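27kDa outer membrane protein (Silicibacter pomeroyi, PDB 3GYK) is probably a thiol-disulfide oxidoreductase of the DsbA-like thioredoxin family, of which this chain holds the thioredoxin-like domain. Local coordinates at residues 81-91 with 103-113; 7-15 with 125-136. All blocks are in the same frame, centred on the assembly; numbering follows the deposited sequence.

Contact 1 (81-91 with 103-113); sequences QGKYEAFHWAL and VLRIAREVGLD. With SO4 (sulfate ion), chain G.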
loop_
_atom_site.group_PDB
_atom_site.type_symbol
_atom_site.label_atom_id
_atom_site.label_comp_id
_atom_site.label_asym_id
_atom_site.label_seq_id
_atom_site.Cartn_x
_atom_site.Cartn_y
_atom_site.Cartn_z
ATOM N N GLN A 81 9.549 -13.391 2.342
ATOM C CA GLN A 81 10.551 -13.749 1.346
ATOM C C GLN A 81 11.324 -12.523 0.887
ATOM O O GLN A 81 12.127 -12.606 -0.042
ATOM C CB GLN A 81 9.896 -14.460 0.156
ATOM C CG GLN A 81 9.414 -15.863 0.512
ATOM C CD GLN A 81 8.779 -16.576 -0.656
ATOM O OE1 GLN A 81 9.432 -16.786 -1.688
ATOM N NE2 GLN A 81 7.511 -16.979 -0.499
ATOM N N GLY A 82 11.079 -11.392 1.552
ATOM C CA GLY A 82 11.833 -10.176 1.312
ATOM C C GLY A 82 11.520 -9.552 -0.022
ATOM O O GLY A 82 12.358 -8.838 -0.589
ATOM N N LYS A 83 10.303 -9.781 -0.518
ATOM C CA LYS A 83 9.967 -9.395 -1.877
ATOM C C LYS A 83 8.670 -8.583 -1.952
ATOM O O LYS A 83 8.062 -8.503 -3.016
ATOM C CB LYS A 83 9.871 -10.646 -2.773
ATOM C CG LYS A 83 11.219 -11.262 -3.136
ATOM C CD LYS A 83 11.033 -12.517 -4.000
ATOM C CE LYS A 83 12.324 -12.911 -4.687
ATOM N NZ LYS A 83 13.248 -13.589 -3.729
ATOM N N TYR A 84 8.265 -7.966 -0.834
ATOM C CA TYR A 84 7.029 -7.171 -0.807
ATOM C C TYR A 84 7.005 -6.091 -1.891
ATOM O O TYR A 84 6.060 -6.014 -2.688
ATOM C CB TYR A 84 6.755 -6.545 0.590
ATOM C CG TYR A 84 5.472 -5.749 0.560
ATOM C CD1 TYR A 84 4.240 -6.387 0.707
ATOM C CD2 TYR A 84 5.488 -4.367 0.296
ATOM C CE1 TYR A 84 3.043 -5.656 0.656
ATOM C CE2 TYR A 84 4.320 -3.639 0.219
ATOM C CZ TYR A 84 3.098 -4.302 0.378
ATOM O OH TYR A 84 1.932 -3.597 0.288
ATOM N N GLU A 85 8.026 -5.233 -1.917
ATOM C CA GLU A 85 7.999 -4.103 -2.842
ATOM C C GLU A 85 7.925 -4.549 -4.313
ATOM O O GLU A 85 7.094 -4.034 -5.074
ATOM C CB GLU A 85 9.198 -3.151 -2.621
ATOM C CG GLU A 85 9.114 -1.920 -3.516
ATOM C CD GLU A 85 10.192 -0.869 -3.261
ATOM O OE1 GLU A 85 10.871 -0.930 -2.194
ATOM O OE2 GLU A 85 10.355 0.013 -4.143
ATOM N N ALA A 86 8.784 -5.494 -4.706
ATOM C CA ALA A 86 8.811 -5.940 -6.099
ATOM C C ALA A 86 7.462 -6.555 -6.466
ATOM O O ALA A 86 6.930 -6.328 -7.569
ATOM C CB ALA A 86 9.920 -6.952 -6.307
ATOM N N PHE A 87 6.892 -7.312 -5.530
ATOM C CA PHE A 87 5.605 -7.979 -5.778
ATOM C C PHE A 87 4.460 -6.963 -5.886
ATOM O O PHE A 87 3.614 -7.053 -6.798
ATOM C CB PHE A 87 5.354 -9.010 -4.664
ATOM C CG PHE A 87 4.235 -10.005 -4.948
ATOM C CD1 PHE A 87 3.873 -10.369 -6.253
ATOM C CD2 PHE A 87 3.571 -10.613 -3.871
ATOM C CE1 PHE A 87 2.855 -11.317 -6.473
ATOM C CE2 PHE A 87 2.554 -11.548 -4.075
ATOM C CZ PHE A 87 2.200 -11.911 -5.387
ATOM N N HIS A 88 4.458 -5.970 -4.999
ATOM C CA HIS A 88 3.482 -4.891 -5.039
ATOM C C HIS A 88 3.475 -4.167 -6.382
ATOM O O HIS A 88 2.409 -3.991 -6.976
ATOM C CB HIS A 88 3.716 -3.874 -3.906
ATOM C CG HIS A 88 2.877 -2.652 -4.038
ATOM N ND1 HIS A 88 1.590 -2.592 -3.563
ATOM C CD2 HIS A 88 3.119 -1.460 -4.636
ATOM C CE1 HIS A 88 1.071 -1.411 -3.845
ATOM N NE2 HIS A 88 1.977 -0.705 -4.504
ATOM N N TRP A 89 4.654 -3.740 -6.852
ATOM C CA TRP A 89 4.742 -3.034 -8.122
ATOM C C TRP A 89 4.277 -3.932 -9.271
ATOM O O TRP A 89 3.620 -3.453 -10.201
ATOM C CB TRP A 89 6.172 -2.518 -8.423
ATOM C CG TRP A 89 6.719 -1.474 -7.438
ATOM C CD1 TRP A 89 7.967 -1.487 -6.846
ATOM C CD2 TRP A 89 6.051 -0.304 -6.929
ATOM N NE1 TRP A 89 8.107 -0.388 -6.010
ATOM C CE2 TRP A 89 6.951 0.349 -6.044
ATOM C CE3 TRP A 89 4.788 0.279 -7.154
ATOM C CZ2 TRP A 89 6.621 1.544 -5.373
ATOM C CZ3 TRP A 89 4.457 1.476 -6.478
ATOM C CH2 TRP A 89 5.378 2.091 -5.603
ATOM N N ALA A 90 4.604 -5.221 -9.196
ATOM C CA ALA A 90 4.287 -6.145 -10.303
ATOM C C ALA A 90 2.780 -6.426 -10.381
ATOM O O ALA A 90 2.198 -6.499 -11.484
ATOM C CB ALA A 90 5.082 -7.442 -10.180
ATOM N N LEU A 91 2.158 -6.598 -9.213
ATOM C CA LEU A 91 0.706 -6.754 -9.110
ATOM C C LEU A 91 -0.008 -5.510 -9.574
ATOM O O LEU A 91 -0.910 -5.577 -10.389
ATOM C CB LEU A 91 0.280 -7.059 -7.672
ATOM C CG LEU A 91 0.653 -8.442 -7.130
ATOM C CD1 LEU A 91 0.451 -8.521 -5.626
ATOM C CD2 LEU A 91 -0.172 -9.516 -7.856
ATOM N N VAL A 103 -2.545 -13.638 -9.579
ATOM C CA VAL A 103 -1.640 -13.294 -8.454
ATOM C C VAL A 103 -0.481 -14.304 -8.418
ATOM O O VAL A 103 0.691 -13.917 -8.323
ATOM C CB VAL A 103 -2.345 -13.307 -7.107
ATOM C CG1 VAL A 103 -1.318 -13.170 -5.975
ATOM C CG2 VAL A 103 -3.362 -12.128 -6.991
ATOM N N LEU A 104 -0.815 -15.589 -8.496
ATOM C CA LEU A 104 0.213 -16.640 -8.436
ATOM C C LEU A 104 1.168 -16.596 -9.622
ATOM O O LEU A 104 2.355 -16.891 -9.463
ATOM C CB LEU A 104 -0.383 -18.046 -8.250
ATOM C CG LEU A 104 -1.007 -18.277 -6.863
ATOM C CD1 LEU A 104 -1.646 -19.638 -6.800
ATOM C CD2 LEU A 104 -0.024 -18.096 -5.720
ATOM N N ARG A 105 0.649 -16.244 -10.798
ATOM C CA ARG A 105 1.475 -16.041 -11.985
ATOM C C ARG A 105 2.523 -14.947 -11.756
ATOM O O ARG A 105 3.722 -15.171 -11.958
ATOM C CB ARG A 105 0.599 -15.675 -13.188
ATOM C CG ARG A 105 1.378 -15.109 -14.363
ATOM C CD ARG A 105 0.467 -14.835 -15.557
ATOM N NE ARG A 105 -0.329 -13.614 -15.412
ATOM C CZ ARG A 105 0.120 -12.396 -15.687
ATOM N NH1 ARG A 105 1.372 -12.228 -16.087
ATOM N NH2 ARG A 105 -0.678 -11.347 -15.554
ATOM N N ILE A 106 2.056 -13.769 -11.347
ATOM C CA ILE A 106 2.930 -12.624 -11.034
ATOM C C ILE A 106 3.955 -13.002 -9.938
ATOM O O ILE A 106 5.118 -12.642 -10.051
ATOM C CB ILE A 106 2.096 -11.335 -10.661
ATOM C CG1 ILE A 106 1.222 -10.874 -11.847
ATOM C CG2 ILE A 106 2.980 -10.173 -10.167
ATOM C CD1 ILE A 106 1.980 -10.384 -13.074
ATOM N N ALA A 107 3.522 -13.753 -8.922
ATOM C CA ALA A 107 4.419 -14.217 -7.851
ATOM C C ALA A 107 5.614 -15.000 -8.405
ATOM O O ALA A 107 6.749 -14.732 -8.013
ATOM C CB ALA A 107 3.667 -15.030 -6.788
ATOM N N ARG A 108 5.346 -15.947 -9.311
ATOM C CA ARG A 108 6.403 -16.680 -10.005
ATOM C C ARG A 108 7.335 -15.703 -10.715
ATOM O O ARG A 108 8.560 -15.782 -10.566
ATOM C CB ARG A 108 5.824 -17.681 -11.015
ATOM C CG ARG A 108 4.909 -18.743 -10.430
ATOM C CD ARG A 108 4.709 -19.923 -11.394
ATOM N NE ARG A 108 4.021 -19.556 -12.634
ATOM C CZ ARG A 108 2.697 -19.407 -12.737
ATOM N NH1 ARG A 108 1.908 -19.593 -11.675
ATOM N NH2 ARG A 108 2.159 -19.081 -13.907
ATOM N N GLU A 109 6.745 -14.777 -11.468
ATOM C CA GLU A 109 7.500 -13.785 -12.241
ATOM C C GLU A 109 8.497 -12.994 -11.390
ATOM O O GLU A 109 9.615 -12.724 -11.849
ATOM C CB GLU A 109 6.558 -12.820 -12.963
ATOM C CG GLU A 109 5.841 -13.448 -14.143
ATOM C CD GLU A 109 5.236 -12.427 -15.115
ATOM O OE1 GLU A 109 5.299 -11.202 -14.869
ATOM O OE2 GLU A 109 4.706 -12.875 -16.157
ATOM N N VAL A 110 8.116 -12.675 -10.155
ATOM C CA VAL A 110 9.007 -11.929 -9.241
ATOM C C VAL A 110 9.904 -12.845 -8.397
ATOM O O VAL A 110 10.673 -12.378 -7.558
ATOM C CB VAL A 110 8.263 -10.888 -8.344
ATOM C CG1 VAL A 110 7.463 -9.913 -9.187
ATOM C CG2 VAL A 110 7.379 -11.554 -7.298
ATOM N N GLY A 111 9.787 -14.148 -8.614
ATOM C CA GLY A 111 10.699 -15.096 -8.001
ATOM C C GLY A 111 10.294 -15.625 -6.641
ATOM O O GLY A 111 11.133 -16.183 -5.917
ATOM N N LEU A 112 9.018 -15.480 -6.299
ATOM C CA LEU A 112 8.494 -16.063 -5.072
ATOM C C LEU A 112 8.290 -17.565 -5.183
ATOM O O LEU A 112 7.918 -18.084 -6.243
ATOM C CB LEU A 112 7.170 -15.401 -4.693
ATOM C CG LEU A 112 7.309 -13.956 -4.229
ATOM C CD1 LEU A 112 5.953 -13.242 -4.321
ATOM C CD2 LEU A 112 7.868 -13.895 -2.789
ATOM N N ASP A 113 8.563 -18.257 -4.080
ATOM C CA ASP A 113 8.213 -19.662 -3.894
ATOM C C ASP A 113 6.726 -19.664 -3.557
ATOM O O ASP A 113 6.345 -19.213 -2.481
ATOM C CB ASP A 113 9.018 -20.209 -2.715
ATOM C CG ASP A 113 8.647 -21.633 -2.335
ATOM O OD1 ASP A 113 7.491 -22.062 -2.536
ATOM O OD2 ASP A 113 9.529 -22.328 -1.791
HETATM S S SO4 G . 1.072 -8.778 -16.851
HETATM O O1 SO4 G . 0.935 -7.752 -17.881
HETATM O O2 SO4 G . -0.223 -9.332 -16.481
HETATM O O3 SO4 G . 1.941 -9.854 -17.328
HETATM O O4 SO4 G . 1.760 -8.181 -15.708
#
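Phe87 on helix 84-91 packs against Val103, Ile106, Ala107, Val110 and Leu112. This is a helix-helix contact in the helical part inserted into the DsbA-like thioredoxin fold. The axes of helices 84-91 and 103-109 come within 9.7 Å, at 131° between their directions. The CB of Phe87 lies near Val110 CG2. CG stands anti to the backbone N (chi1 -166°), which carries the ring across to the second helix, and it also meets Leu112 CD1. CD1 then meets Val110 CG2 and Ile106 CG2, the latter at the ring edge. Phe87 CE1 lies 3.5 Å from Ala107 N. CZ, at the tip, touches Ala107 CB and Val103 CG1. Along the other edge, CD2 and CE2 approach Leu112 CD1. Leu112 CD1 sits over one face in a CH-pi contact, 3.7 Å from the centroid of the Phe87 ring. Leu91 CD1 covers the opposite face, so two leucine methyls clamp the ring. Helix 66-77 adds Ala74 beside it.

Past the ring, Leu91 CD2 rests against Ile106. Beyond the Schellman motif at Gly111, the Gln81 amide bonds the backbone of Asp113 twice. Asp113 N gives its hydrogen to a lone pair of Gln81 OE1, in the carbonyl plane, at 2.9 Å. Gln81 NE2 returns a longer bond to Asp113 O, 3.2 Å. The pair fixes the rotation of the amide. Asp113 OD1 caps Gln116 N at the start of the next helix. The closest apolar touch is Ala90 CB on Ile106 CG2, a tight 3.4 Å.

Contact 2 (7-15 with 125-136); sequences SLFNDPNAP and EVTAHIAQSMAL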
loop_
_atom_site.group_PDB
_atom_site.type_symbol
_atom_site.label_atom_id
_atom_site.label_comp_id
_atom_site.label_asym_id
_atom_site.label_seq_id
_atom_site.Cartn_x
_atom_site.Cartn_y
_atom_site.Cartn_z
ATOM N N SER A 7 -0.506 4.976 15.230
ATOM C CA SER A 7 -1.213 3.939 14.459
ATOM C C SER A 7 -1.003 4.101 12.965
ATOM O O SER A 7 -0.941 3.107 12.239
ATOM C CB SER A 7 -2.714 3.963 14.741
ATOM O OG SER A 7 -2.947 3.942 16.126
ATOM N N LEU A 8 -0.904 5.348 12.502
ATOM C CA LEU A 8 -0.799 5.586 11.065
ATOM C C LEU A 8 0.626 5.433 10.565
ATOM O O LEU A 8 0.869 4.869 9.492
ATOM C CB LEU A 8 -1.325 6.964 10.676
ATOM C CG LEU A 8 -2.854 7.042 10.630
ATOM C CD1 LEU A 8 -3.265 8.487 10.506
ATOM C CD2 LEU A 8 -3.386 6.205 9.462
ATOM N N PHE A 9 1.568 5.964 11.332
ATOM C CA PHE A 9 2.908 6.113 10.789
ATOM C C PHE A 9 3.913 5.155 11.393
ATOM O O PHE A 9 4.983 4.949 10.790
ATOM C CB PHE A 9 3.407 7.549 10.980
ATOM C CG PHE A 9 2.513 8.626 10.356
ATOM C CD1 PHE A 9 1.806 8.401 9.184
ATOM C CD2 PHE A 9 2.442 9.891 10.942
ATOM C CE1 PHE A 9 1.003 9.404 8.624
ATOM C CE2 PHE A 9 1.642 10.908 10.383
ATOM C CZ PHE A 9 0.922 10.653 9.232
ATOM N N ASN A 10 3.605 4.570 12.555
ATOM C CA ASN A 10 4.594 3.716 13.236
ATOM C C ASN A 10 4.162 2.272 13.517
ATOM O O ASN A 10 4.597 1.649 14.493
ATOM C CB ASN A 10 5.050 4.395 14.511
ATOM C CG ASN A 10 5.742 5.725 14.241
ATOM O OD1 ASN A 10 5.425 6.723 14.871
ATOM N ND2 ASN A 10 6.706 5.734 13.317
ATOM N N ASP A 11 3.306 1.745 12.660
ATOM C CA ASP A 11 2.844 0.364 12.804
ATOM C C ASP A 11 3.869 -0.603 12.170
ATOM O O ASP A 11 4.098 -0.556 10.948
ATOM C CB ASP A 11 1.480 0.267 12.080
ATOM C CG ASP A 11 0.858 -1.116 12.178
ATOM O OD1 ASP A 11 1.575 -2.051 12.580
ATOM O OD2 ASP A 11 -0.338 -1.245 11.812
ATOM N N PRO A 12 4.478 -1.485 12.977
ATOM C CA PRO A 12 5.501 -2.385 12.394
ATOM C C PRO A 12 4.953 -3.382 11.380
ATOM O O PRO A 12 5.734 -3.941 10.583
ATOM C CB PRO A 12 6.065 -3.120 13.610
ATOM C CG PRO A 12 5.114 -2.897 14.687
ATOM C CD PRO A 12 4.362 -1.644 14.430
ATOM N N ASN A 13 3.638 -3.586 11.392
ATOM C CA ASN A 13 2.992 -4.547 10.497
ATOM C C ASN A 13 2.530 -3.873 9.194
ATOM O O ASN A 13 1.841 -4.482 8.378
ATOM C CB ASN A 13 1.835 -5.267 11.238
ATOM C CG ASN A 13 1.374 -6.584 10.542
ATOM O OD1 ASN A 13 2.148 -7.242 9.794
ATOM N ND2 ASN A 13 0.130 -6.998 10.843
ATOM N N ALA A 14 2.923 -2.609 8.990
ATOM C CA ALA A 14 2.587 -1.913 7.736
ATOM C C ALA A 14 3.866 -1.683 6.943
ATOM O O ALA A 14 4.817 -1.087 7.473
ATOM C CB ALA A 14 1.888 -0.555 8.046
ATOM N N PRO A 15 3.904 -2.137 5.677
ATOM C CA PRO A 15 5.148 -1.925 4.923
ATOM C C PRO A 15 5.566 -0.461 4.808
ATOM O O PRO A 15 4.728 0.426 4.669
ATOM C CB PRO A 15 4.826 -2.476 3.532
ATOM C CG PRO A 15 3.733 -3.495 3.782
ATOM C CD PRO A 15 2.911 -2.930 4.919
ATOM N N GLU A 125 -0.736 -12.588 11.367
ATOM C CA GLU A 125 -0.307 -11.187 11.138
ATOM C C GLU A 125 -0.902 -10.608 9.827
ATOM O O GLU A 125 -1.104 -9.398 9.714
ATOM C CB GLU A 125 1.226 -11.015 11.168
ATOM C CG GLU A 125 1.931 -11.668 9.998
ATOM C CD GLU A 125 3.449 -11.488 10.002
ATOM O OE1 GLU A 125 3.953 -10.496 10.570
ATOM O OE2 GLU A 125 4.141 -12.354 9.423
ATOM N N VAL A 126 -1.188 -11.477 8.847
ATOM C CA VAL A 126 -1.746 -11.026 7.574
ATOM C C VAL A 126 -3.195 -10.548 7.816
ATOM O O VAL A 126 -3.587 -9.412 7.446
ATOM C CB VAL A 126 -1.682 -12.169 6.490
ATOM C CG1 VAL A 126 -2.493 -11.801 5.247
ATOM C CG2 VAL A 126 -0.219 -12.434 6.092
ATOM N N THR A 127 -3.961 -11.407 8.478
ATOM C CA THR A 127 -5.311 -11.059 8.918
ATOM C C THR A 127 -5.327 -9.776 9.772
ATOM O O THR A 127 -6.167 -8.890 9.537
ATOM C CB THR A 127 -5.924 -12.207 9.680
ATOM O OG1 THR A 127 -6.000 -13.338 8.794
ATOM C CG2 THR A 127 -7.321 -11.840 10.174
ATOM N N ALA A 128 -4.383 -9.680 10.725
ATOM C CA ALA A 128 -4.287 -8.513 11.607
ATOM C C ALA A 128 -4.059 -7.233 10.798
ATOM O O ALA A 128 -4.689 -6.196 11.095
ATOM C CB ALA A 128 -3.199 -8.690 12.711
ATOM N N HIS A 129 -3.196 -7.281 9.786
ATOM C CA HIS A 129 -2.964 -6.073 8.957
ATOM C C HIS A 129 -4.257 -5.640 8.259
ATOM O O HIS A 129 -4.673 -4.481 8.314
ATOM C CB HIS A 129 -1.877 -6.293 7.914
ATOM C CG HIS A 129 -1.695 -5.129 6.987
ATOM N ND1 HIS A 129 -0.656 -4.234 7.121
ATOM C CD2 HIS A 129 -2.449 -4.679 5.947
ATOM C CE1 HIS A 129 -0.757 -3.301 6.182
ATOM N NE2 HIS A 129 -1.845 -3.540 5.470
ATOM N N ILE A 130 -4.899 -6.578 7.580
ATOM C CA ILE A 130 -6.088 -6.213 6.793
ATOM C C ILE A 130 -7.203 -5.697 7.693
ATOM O O ILE A 130 -7.877 -4.715 7.345
ATOM C CB ILE A 130 -6.541 -7.407 5.914
ATOM C CG1 ILE A 130 -5.473 -7.712 4.849
ATOM C CG2 ILE A 130 -7.885 -7.094 5.238
ATOM C CD1 ILE A 130 -5.620 -9.119 4.167
ATOM N N ALA A 131 -7.399 -6.322 8.851
ATOM C CA ALA A 131 -8.416 -5.861 9.787
ATOM C C ALA A 131 -8.128 -4.440 10.265
ATOM O O ALA A 131 -9.055 -3.628 10.425
ATOM C CB ALA A 131 -8.513 -6.798 10.992
ATOM N N GLN A 132 -6.840 -4.155 10.520
ATOM C CA GLN A 132 -6.474 -2.793 10.951
ATOM C C GLN A 132 -6.635 -1.791 9.812
ATOM O O GLN A 132 -7.001 -0.637 10.064
ATOM C CB GLN A 132 -5.037 -2.785 11.525
ATOM C CG GLN A 132 -4.486 -1.412 11.932
ATOM C CD GLN A 132 -5.234 -0.740 13.064
ATOM O OE1 GLN A 132 -6.285 -1.201 13.528
ATOM N NE2 GLN A 132 -4.648 0.366 13.574
ATOM N N SER A 133 -6.359 -2.195 8.567
ATOM C CA SER A 133 -6.617 -1.281 7.441
ATOM C C SER A 133 -8.094 -0.901 7.396
ATOM O O SER A 133 -8.423 0.284 7.223
ATOM C CB SER A 133 -6.196 -1.873 6.114
ATOM O OG SER A 133 -4.792 -2.094 6.048
HETATM N N MSE A 134 -8.980 -1.889 7.566
HETATM C CA MSE A 134 -10.432 -1.593 7.606
HETATM C C MSE A 134 -10.760 -0.600 8.728
HETATM O O MSE A 134 -11.552 0.319 8.532
HETATM C CB MSE A 134 -11.279 -2.871 7.762
HETATM C CG MSE A 134 -10.932 -3.831 6.644
HETATM SE SE MSE A 134 -11.652 -5.621 6.818
HETATM C CE MSE A 134 -11.347 -6.026 4.901
ATOM N N ALA A 135 -10.186 -0.816 9.913
ATOM C CA ALA A 135 -10.479 0.036 11.051
ATOM C C ALA A 135 -9.954 1.454 10.808
ATOM O O ALA A 135 -10.665 2.432 11.074
ATOM C CB ALA A 135 -9.909 -0.551 12.367
ATOM N N LEU A 136 -8.735 1.564 10.289
ATOM C CA LEU A 136 -8.156 2.905 10.054
ATOM C C LEU A 136 -8.975 3.636 8.977
ATOM O O LEU A 136 -9.235 4.842 9.107
ATOM C CB LEU A 136 -6.687 2.817 9.620
ATOM C CG LEU A 136 -5.717 2.437 10.763
ATOM C CD1 LEU A 136 -4.376 2.084 10.166
ATOM C CD2 LEU A 136 -5.563 3.567 11.801
HETATM O O HOH W 1 -1.924 0.651 13.016
HETATM O O HOH W 2 -5.212 1.747 16.296
#
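Asn13 and His129 join the N-terminal segment to helix 125-136, which packs beside the sheet of the thioredoxin-like fold. Segment 7-15 closes helix 3-9, makes an Asx turn at Asp11 and leads into strand 16-18. Along the helix, Glu125 comes first. Glu125 O takes a nearly straight bond from Asn13 ND2, 2.9 Å at 172°, with the acceptor in the amide plane of Asn13. His129 N, in the regular helix bond, reaches the same oxygen from the opposite face of its plane. Asn13 CG lies anti to the backbone N (chi1 -162°), which extends the amide to the helix. Its OD1 is taken by Arg79. Replacing Asn13 by an alanine would probably leave Glu125 O with one donor fewer and Arg79 without this acceptor.

Ala128 CB lies alongside Asn13 ND2, at 4.2 Å. His129 follows, with its ring almost perpendicular to the Asn13 amide. His129 ND1 donates to Asn13 O, 2.8 Å away and near the ring plane. Ala14 CA comes up to the ring edge, and Pro15 CD nears His129 CE1 at 3.9 Å. His129 NE2 bonds Glu60 N, so both ring nitrogens are held and the rotation of the ring is set. Gln132 has its amide near Asp11 and Ser7, but water joins them. One water accepts from Gln132 NE2 and donates to Asp11 OD2 and Ser7 O. Asp11 OD2 also pairs with Arg59. Last comes Leu136, with Phe29 of the sheet beside it; Leu136 CD2 lies 4.1 Å from Leu8 CD2.

In the fold
The centres of contacts 1 and 2 lie about 20 Å apart, yet the two touch where Tyr84 CE2 meets Pro15 CB at 3.5 Å. Segment 7-15 comes first in the chain, then 81-91, 103-113 and 125-136. Contact 1 belongs to the helices between strands 54-60 and 147-150. Both meet strand 54-60, through Tyr84 and Trp89 in contact 1 and Ala14 and Gln132 in contact 2. Both also meet helix 66-77, through Phe87 and Val103 in contact 1 and Val126, His129 and Ile130 in contact 2. Contact 1 packs helices of the insertion on each other, whereas contact 2 fastens the N-terminal segment to helix 124-140 beside the sheet.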